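Local coordinates for avirulence protein (Pseudomonas syringae, PDB 4B6X), which is a type III secreted effector, processed inside the plant cell, whose C-terminal antiparallel coiled-coil domain probably contributes to activation of plant immunity, at residues L27-V38 with A67-F78. Residues are numbered along the deposited sequence; the frame is centred on the assembly and turned at random.
Sequences LRQEIEDKQLMV and ARADLADLQRRF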
ATOM      1  N   LEU A  27      -6.041  -3.755 -10.861  1.00 21.88           N
ATOM      2  CA  LEU A  27      -4.796  -3.327 -10.214  1.00 19.89           C
ATOM      3  C   LEU A  27      -4.886  -1.942  -9.539  1.00 19.41           C
ATOM      4  O   LEU A  27      -4.347  -1.735  -8.413  1.00 17.24           O
ATOM      5  CB  LEU A  27      -3.656  -3.355 -11.224  1.00 17.76           C
ATOM      6  CG  LEU A  27      -2.238  -3.069 -10.743  1.00 20.14           C
ATOM      7  CD1 LEU A  27      -1.829  -3.946  -9.513  1.00 16.43           C
ATOM      8  CD2 LEU A  27      -1.218  -3.267 -11.950  1.00 19.16           C
ATOM      9  N   ARG A  28      -5.541  -1.007 -10.216  1.00 20.51           N
ATOM     10  CA  ARG A  28      -5.774   0.332  -9.656  1.00 22.36           C
ATOM     11  C   ARG A  28      -6.574   0.233  -8.367  1.00 23.06           C
ATOM     12  O   ARG A  28      -6.240   0.887  -7.374  1.00 22.39           O
ATOM     13  CB  ARG A  28      -6.515   1.271 -10.633  1.00 24.93           C
ATOM     14  CG  ARG A  28      -6.605   2.760 -10.140  1.00 31.20           C
ATOM     15  CD  ARG A  28      -7.797   3.587 -10.743  1.00 43.76           C
ATOM     16  NE  ARG A  28      -8.166   3.204 -12.118  1.00 51.72           N
ATOM     17  CZ  ARG A  28      -7.714   3.764 -13.253  1.00 57.38           C
ATOM     18  NH1 ARG A  28      -6.858   4.802 -13.238  1.00 58.15           N
ATOM     19  NH2 ARG A  28      -8.128   3.273 -14.429  1.00 59.42           N
ATOM     20  N   GLN A  29      -7.615  -0.591  -8.389  1.00 23.83           N
ATOM     21  CA  GLN A  29      -8.467  -0.795  -7.239  1.00 26.49           C
ATOM     22  C   GLN A  29      -7.676  -1.476  -6.103  1.00 24.00           C
ATOM     23  O   GLN A  29      -7.830  -1.107  -4.943  1.00 24.13           O
ATOM     24  CB  GLN A  29      -9.732  -1.567  -7.659  1.00 29.58           C
ATOM     25  CG  GLN A  29     -10.740  -1.813  -6.561  1.00 37.51           C
ATOM     26  CD  GLN A  29     -11.279  -0.530  -5.930  1.00 42.97           C
ATOM     27  OE1 GLN A  29     -11.975   0.233  -6.589  1.00 49.02           O
ATOM     28  NE2 GLN A  29     -10.954  -0.293  -4.649  1.00 41.18           N
ATOM     29  N   GLU A  30      -6.785  -2.419  -6.440  1.00 21.82           N
ATOM     30  CA  GLU A  30      -5.922  -3.059  -5.440  1.00 19.49           C
ATOM     31  C   GLU A  30      -4.996  -2.072  -4.748  1.00 18.50           C
ATOM     32  O   GLU A  30      -4.733  -2.159  -3.532  1.00 17.14           O
ATOM     33  CB  GLU A  30      -5.090  -4.194  -6.039  1.00 18.35           C
ATOM     34  CG  GLU A  30      -4.649  -5.179  -4.946  1.00 19.97           C
ATOM     35  CD  GLU A  30      -3.614  -6.241  -5.335  1.00 22.11           C
ATOM     36  OE1 GLU A  30      -3.366  -6.514  -6.533  1.00 20.54           O
ATOM     37  OE2 GLU A  30      -3.036  -6.804  -4.362  1.00 25.11           O
ATOM     38  N   ILE A  31      -4.467  -1.155  -5.541  1.00 17.54           N
ATOM     39  CA  ILE A  31      -3.623  -0.115  -5.029  1.00 16.49           C
ATOM     40  C   ILE A  31      -4.390   0.720  -4.002  1.00 18.45           C
ATOM     41  O   ILE A  31      -3.880   0.961  -2.923  1.00 17.24           O
ATOM     42  CB  ILE A  31      -3.102   0.772  -6.135  1.00 16.26           C
ATOM     43  CG1 ILE A  31      -2.073  -0.019  -6.935  1.00 15.85           C
ATOM     44  CG2 ILE A  31      -2.538   2.104  -5.551  1.00 15.07           C
ATOM     45  CD1 ILE A  31      -1.613   0.675  -8.253  1.00 14.84           C
ATOM     46  N   GLU A  32      -5.601   1.146  -4.320  1.00 21.39           N
ATOM     47  CA  GLU A  32      -6.380   1.899  -3.331  1.00 24.71           C
ATOM     48  C   GLU A  32      -6.733   1.051  -2.059  1.00 23.80           C
ATOM     49  O   GLU A  32      -6.707   1.565  -0.940  1.00 21.91           O
ATOM     50  CB  GLU A  32      -7.663   2.443  -3.949  1.00 29.14           C
ATOM     51  CG  GLU A  32      -7.471   3.546  -5.045  1.00 36.03           C
ATOM     52  CD  GLU A  32      -6.755   4.811  -4.525  1.00 42.83           C
ATOM     53  OE1 GLU A  32      -5.475   4.820  -4.525  1.00 45.79           O
ATOM     54  OE2 GLU A  32      -7.477   5.759  -4.088  1.00 47.20           O
ATOM     55  N   ASP A  33      -7.068  -0.226  -2.253  1.00 23.22           N
ATOM     56  CA  ASP A  33      -7.367  -1.127  -1.130  1.00 24.33           C
ATOM     57  C   ASP A  33      -6.109  -1.265  -0.259  1.00 21.51           C
ATOM     58  O   ASP A  33      -6.190  -1.242   0.965  1.00 21.59           O
ATOM     59  CB  ASP A  33      -7.808  -2.529  -1.589  1.00 25.26           C
ATOM     60  CG  ASP A  33      -9.084  -2.538  -2.393  1.00 28.52           C
ATOM     61  OD1 ASP A  33      -9.893  -1.600  -2.346  1.00 31.80           O
ATOM     62  OD2 ASP A  33      -9.301  -3.542  -3.103  1.00 33.95           O
ATOM     63  N   LYS A  34      -4.951  -1.373  -0.902  1.00 19.27           N
ATOM     64  CA  LYS A  34      -3.693  -1.529  -0.207  1.00 17.28           C
ATOM     65  C   LYS A  34      -3.211  -0.252   0.481  1.00 17.47           C
ATOM     66  O   LYS A  34      -2.643  -0.342   1.577  1.00 16.30           O
ATOM     67  CB  LYS A  34      -2.606  -2.105  -1.129  1.00 16.69           C
ATOM     68  CG  LYS A  34      -1.294  -2.458  -0.368  1.00 15.71           C
ATOM     69  CD  LYS A  34      -0.586  -3.823  -0.564  1.00 18.38           C
ATOM     70  CE  LYS A  34      -1.305  -4.968  -1.193  1.00 20.00           C
ATOM     71  NZ  LYS A  34      -1.386  -6.180  -0.354  1.00 18.65           N
ATOM     72  N   GLN A  35      -3.451   0.920  -0.130  1.00 17.89           N
ATOM     73  CA  GLN A  35      -3.193   2.204   0.523  1.00 18.83           C
ATOM     74  C   GLN A  35      -4.064   2.363   1.776  1.00 20.74           C
ATOM     75  O   GLN A  35      -3.572   2.816   2.795  1.00 20.68           O
ATOM     76  CB  GLN A  35      -3.462   3.372  -0.444  1.00 20.28           C
ATOM     77  CG  GLN A  35      -3.030   4.781   0.075  1.00 22.38           C
ATOM     78  CD  GLN A  35      -1.508   4.930   0.287  1.00 21.98           C
ATOM     79  OE1 GLN A  35      -0.765   5.092  -0.680  1.00 23.23           O
ATOM     80  NE2 GLN A  35      -1.045   4.888   1.566  1.00 21.73           N
ATOM     81  N   LEU A  36      -5.350   2.014   1.695  1.00 21.50           N
ATOM     82  CA  LEU A  36      -6.189   1.961   2.887  1.00 23.97           C
ATOM     83  C   LEU A  36      -5.578   1.069   4.002  1.00 22.59           C
ATOM     84  O   LEU A  36      -5.501   1.487   5.157  1.00 21.68           O
ATOM     85  CB  LEU A  36      -7.606   1.506   2.540  1.00 26.49           C
ATOM     86  CG  LEU A  36      -8.651   1.512   3.672  1.00 32.50           C
ATOM     87  CD1 LEU A  36      -8.896   2.950   4.269  1.00 34.66           C
ATOM     88  CD2 LEU A  36     -10.003   0.893   3.149  1.00 37.37           C
ATOM     89  N   MET A  37      -5.123  -0.141   3.670  1.00 21.35           N
ATOM     90  CA  MET A  37      -4.532  -0.991   4.682  1.00 20.97           C
ATOM     91  C   MET A  37      -3.281  -0.335   5.270  1.00 18.44           C
ATOM     92  O   MET A  37      -3.073  -0.335   6.514  1.00 19.30           O
ATOM     93  CB  MET A  37      -4.175  -2.376   4.161  1.00 21.34           C
ATOM     94  CG  MET A  37      -5.341  -3.378   4.018  1.00 29.21           C
ATOM     95  SD  MET A  37      -4.756  -5.161   3.945  1.00 39.80           S
ATOM     96  CE  MET A  37      -2.984  -4.871   3.547  1.00 19.57           C
ATOM     97  N   VAL A  38      -2.457   0.247   4.418  1.00 16.07           N
ATOM     98  CA  VAL A  38      -1.240   0.928   4.890  1.00 14.33           C
ATOM     99  C   VAL A  38      -1.557   2.038   5.859  1.00 16.15           C
ATOM    100  O   VAL A  38      -0.898   2.197   6.900  1.00 17.17           O
ATOM    101  CB  VAL A  38      -0.403   1.488   3.725  1.00 13.86           C
ATOM    102  CG1 VAL A  38       0.521   2.638   4.201  1.00 12.15           C
ATOM    103  CG2 VAL A  38       0.380   0.336   3.026  1.00 11.95           C
ATOM    104  N   ALA A  67       3.125  -4.426   3.910  1.00 13.53           N
ATOM    105  CA  ALA A  67       2.141  -3.718   3.109  1.00 13.28           C
ATOM    106  C   ALA A  67       2.728  -2.554   2.285  1.00 13.53           C
ATOM    107  O   ALA A  67       2.330  -2.337   1.120  1.00 13.86           O
ATOM    108  CB  ALA A  67       0.956  -3.247   4.016  1.00 12.02           C
ATOM    109  N   ARG A  68       3.659  -1.803   2.873  1.00 13.58           N
ATOM    110  CA  ARG A  68       4.314  -0.720   2.174  1.00 14.02           C
ATOM    111  C   ARG A  68       5.188  -1.249   1.006  1.00 14.86           C
ATOM    112  O   ARG A  68       5.239  -0.612  -0.051  1.00 15.34           O
ATOM    113  CB  ARG A  68       5.127   0.143   3.131  1.00 14.58           C
ATOM    114  CG  ARG A  68       4.267   0.961   4.093  1.00 15.33           C
ATOM    115  CD  ARG A  68       5.120   1.783   5.047  1.00 15.54           C
ATOM    116  NE  ARG A  68       5.882   2.761   4.288  1.00 16.35           N
ATOM    117  CZ  ARG A  68       7.163   3.056   4.448  1.00 17.85           C
ATOM    118  NH1 ARG A  68       7.910   2.455   5.361  1.00 18.64           N
ATOM    119  NH2 ARG A  68       7.713   3.949   3.640  1.00 21.57           N
ATOM    120  N   ALA A  69       5.875  -2.370   1.198  1.00 13.26           N
ATOM    121  CA  ALA A  69       6.660  -2.973   0.131  1.00 14.63           C
ATOM    122  C   ALA A  69       5.763  -3.477  -1.009  1.00 14.47           C
ATOM    123  O   ALA A  69       6.060  -3.261  -2.187  1.00 15.19           O
ATOM    124  CB  ALA A  69       7.530  -4.115   0.680  1.00 14.18           C
ATOM    125  N   ASP A  70       4.670  -4.148  -0.644  1.00 14.20           N
ATOM    126  CA  ASP A  70       3.723  -4.652  -1.593  1.00 14.20           C
ATOM    127  C   ASP A  70       3.062  -3.512  -2.373  1.00 14.47           C
ATOM    128  O   ASP A  70       2.868  -3.606  -3.572  1.00 14.26           O
ATOM    129  CB  ASP A  70       2.660  -5.496  -0.890  1.00 14.53           C
ATOM    130  CG  ASP A  70       3.197  -6.825  -0.360  1.00 16.80           C
ATOM    131  OD1 ASP A  70       4.278  -7.300  -0.826  1.00 19.76           O
ATOM    132  OD2 ASP A  70       2.517  -7.419   0.514  1.00 17.07           O
ATOM    133  N   LEU A  71       2.743  -2.425  -1.691  1.00 14.20           N
ATOM    134  CA  LEU A  71       2.143  -1.278  -2.346  1.00 14.74           C
ATOM    135  C   LEU A  71       3.086  -0.677  -3.388  1.00 14.36           C
ATOM    136  O   LEU A  71       2.651  -0.343  -4.492  1.00 14.80           O
ATOM    137  CB  LEU A  71       1.751  -0.193  -1.319  1.00 14.00           C
ATOM    138  CG  LEU A  71       1.092   1.081  -1.831  1.00 15.99           C
ATOM    139  CD1 LEU A  71      -0.151   0.741  -2.586  1.00 11.86           C
ATOM    140  CD2 LEU A  71       0.815   2.121  -0.657  1.00 14.69           C
ATOM    141  N   ALA A  72       4.337  -0.453  -3.016  1.00 14.06           N
ATOM    142  CA  ALA A  72       5.279   0.129  -3.937  1.00 14.50           C
ATOM    143  C   ALA A  72       5.428  -0.732  -5.220  1.00 14.58           C
ATOM    144  O   ALA A  72       5.508  -0.198  -6.307  1.00 14.32           O
ATOM    145  CB  ALA A  72       6.589   0.362  -3.256  1.00 15.51           C
ATOM    146  N   ASP A  73       5.452  -2.064  -5.089  1.00 14.72           N
ATOM    147  CA  ASP A  73       5.456  -2.949  -6.259  1.00 14.55           C
ATOM    148  C   ASP A  73       4.192  -2.819  -7.089  1.00 14.29           C
ATOM    149  O   ASP A  73       4.243  -2.770  -8.333  1.00 14.76           O
ATOM    150  CB  ASP A  73       5.637  -4.402  -5.835  1.00 14.73           C
ATOM    151  CG  ASP A  73       7.080  -4.724  -5.433  1.00 18.12           C
ATOM    152  OD1 ASP A  73       7.969  -3.875  -5.628  1.00 20.03           O
ATOM    153  OD2 ASP A  73       7.337  -5.851  -4.964  1.00 20.38           O
ATOM    154  N   LEU A  74       3.040  -2.778  -6.427  1.00 13.84           N
ATOM    155  CA  LEU A  74       1.805  -2.614  -7.143  1.00 14.43           C
ATOM    156  C   LEU A  74       1.829  -1.308  -7.972  1.00 14.59           C
ATOM    157  O   LEU A  74       1.438  -1.285  -9.137  1.00 13.59           O
ATOM    158  CB  LEU A  74       0.599  -2.678  -6.208  1.00 15.15           C
ATOM    159  CG  LEU A  74       0.202  -4.009  -5.550  1.00 15.22           C
ATOM    160  CD1 LEU A  74      -1.062  -3.791  -4.730  1.00 18.54           C
ATOM    161  CD2 LEU A  74      -0.029  -5.097  -6.558  1.00 16.76           C
ATOM    162  N   GLN A  75       2.342  -0.241  -7.391  1.00 14.73           N
ATOM    163  CA  GLN A  75       2.312   1.061  -8.049  1.00 16.36           C
ATOM    164  C   GLN A  75       3.251   1.070  -9.257  1.00 16.74           C
ATOM    165  O   GLN A  75       2.913   1.647 -10.294  1.00 16.51           O
ATOM    166  CB  GLN A  75       2.683   2.173  -7.066  1.00 17.35           C
ATOM    167  CG  GLN A  75       1.605   2.372  -6.001  1.00 19.38           C
ATOM    168  CD  GLN A  75       1.990   3.363  -4.964  1.00 25.02           C
ATOM    169  OE1 GLN A  75       3.073   3.283  -4.394  1.00 29.46           O
ATOM    170  NE2 GLN A  75       1.103   4.301  -4.685  1.00 26.54           N
ATOM    171  N   ARG A  76       4.418   0.438  -9.119  1.00 16.00           N
ATOM    172  CA  ARG A  76       5.328   0.285 -10.267  1.00 17.01           C
ATOM    173  C   ARG A  76       4.668  -0.441 -11.427  1.00 16.84           C
ATOM    174  O   ARG A  76       4.812  -0.016 -12.569  1.00 16.40           O
ATOM    175  CB  ARG A  76       6.638  -0.418  -9.886  1.00 17.44           C
ATOM    176  CG  ARG A  76       7.622   0.570  -9.260  1.00 20.57           C
ATOM    177  CD  ARG A  76       8.991  -0.038  -8.969  1.00 22.99           C
ATOM    178  NE  ARG A  76       8.998  -0.884  -7.785  1.00 22.80           N
ATOM    179  CZ  ARG A  76       9.222  -0.465  -6.531  1.00 24.50           C
ATOM    180  NH1 ARG A  76       9.468   0.826  -6.249  1.00 25.30           N
ATOM    181  NH2 ARG A  76       9.172  -1.344  -5.538  1.00 20.75           N
ATOM    182  N   ARG A  77       3.963  -1.541 -11.126  1.00 16.41           N
ATOM    183  CA  ARG A  77       3.308  -2.343 -12.161  1.00 16.43           C
ATOM    184  C   ARG A  77       2.219  -1.593 -12.879  1.00 16.37           C
ATOM    185  O   ARG A  77       2.015  -1.790 -14.093  1.00 15.98           O
ATOM    186  CB  ARG A  77       2.731  -3.642 -11.594  1.00 16.65           C
ATOM    187  CG  ARG A  77       3.783  -4.678 -11.273  1.00 17.79           C
ATOM    188  CD  ARG A  77       3.251  -5.734 -10.295  1.00 21.33           C
ATOM    189  NE  ARG A  77       2.000  -6.368 -10.739  1.00 22.37           N
ATOM    190  CZ  ARG A  77       1.247  -7.172  -9.974  1.00 22.86           C
ATOM    191  NH1 ARG A  77       1.596  -7.431  -8.725  1.00 20.34           N
ATOM    192  NH2 ARG A  77       0.125  -7.703 -10.461  1.00 24.33           N
ATOM    193  N   PHE A  78       1.519  -0.735 -12.128  1.00 16.13           N
ATOM    194  CA  PHE A  78       0.434   0.031 -12.675  1.00 15.32           C
ATOM    195  C   PHE A  78       0.930   1.186 -13.538  1.00 15.29           C
ATOM    196  O   PHE A  78       0.333   1.528 -14.562  1.00 15.86           O
ATOM    197  CB  PHE A  78      -0.431   0.583 -11.568  1.00 16.46           C
ATOM    198  CG  PHE A  78      -1.580   1.390 -12.081  1.00 18.15           C
ATOM    199  CD1 PHE A  78      -2.600   0.773 -12.788  1.00 17.93           C
ATOM    200  CD2 PHE A  78      -1.611   2.771 -11.899  1.00 20.98           C
ATOM    201  CE1 PHE A  78      -3.681   1.524 -13.300  1.00 23.10           C
ATOM    202  CE2 PHE A  78      -2.677   3.527 -12.372  1.00 25.76           C
ATOM    203  CZ  PHE A  78      -3.715   2.902 -13.092  1.00 25.12           C
TER
HETATM  204  O   HOH W   1      -1.819  -8.408  -7.786  1.00 22.22           O
HETATM  205  O   HOH W   2       0.442  -6.536   1.650  1.00 14.86           O
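Lys34 and Asp70 meet through a water: it accepts from Lys34 NZ at 2.7 Å and donates to Asp70 OD2 at 2.5 Å, while the two charged atoms themselves stay 4.2 Å apart, too far for a salt bridge. With CG anti to the backbone N (chi1 -173°), Lys34 sends CG toward Leu71 CB; later bends carry CD and CE over Asp70 CB and Leu74 CD1 and bring NZ to the water. A second water donates to Glu30 OE1 and accepts only a weak bond from Arg77 NH2. Both methyls of Leu74 lie against one face of the Glu30 carboxylate, CD1 3.6 Å from Glu30 CD, and CD2 also reaches Leu27 CD1. Ile31 sends CD1 to Phe78 CB at 3.5 Å and fills the hole formed by Leu71, Leu74, Gln75 and Phe78. In return, Leu71 sits among Ile31, Lys34, Gln35 and Val38, and Leu74 among Leu27, Glu30, Ile31 and Lys34. Leu71 CD2 lies 3.4 Å from Gln35 OE1; the NE2 of the same amide is hydrogen-bonded to Asn39 OD1. At one end Arg28 NH1 comes to the edge of the Phe78 ring at CZ, the guanidinium and ring planes 72° apart; at the other, Val38 CG2 rests on Ala67 CB. Reciprocal knobs and a 156° axis angle mark an antiparallel coiled-coil hairpin, joined by an apolar seam and, on one flank, by one good water bridge between opposite charges and a second, weaker one.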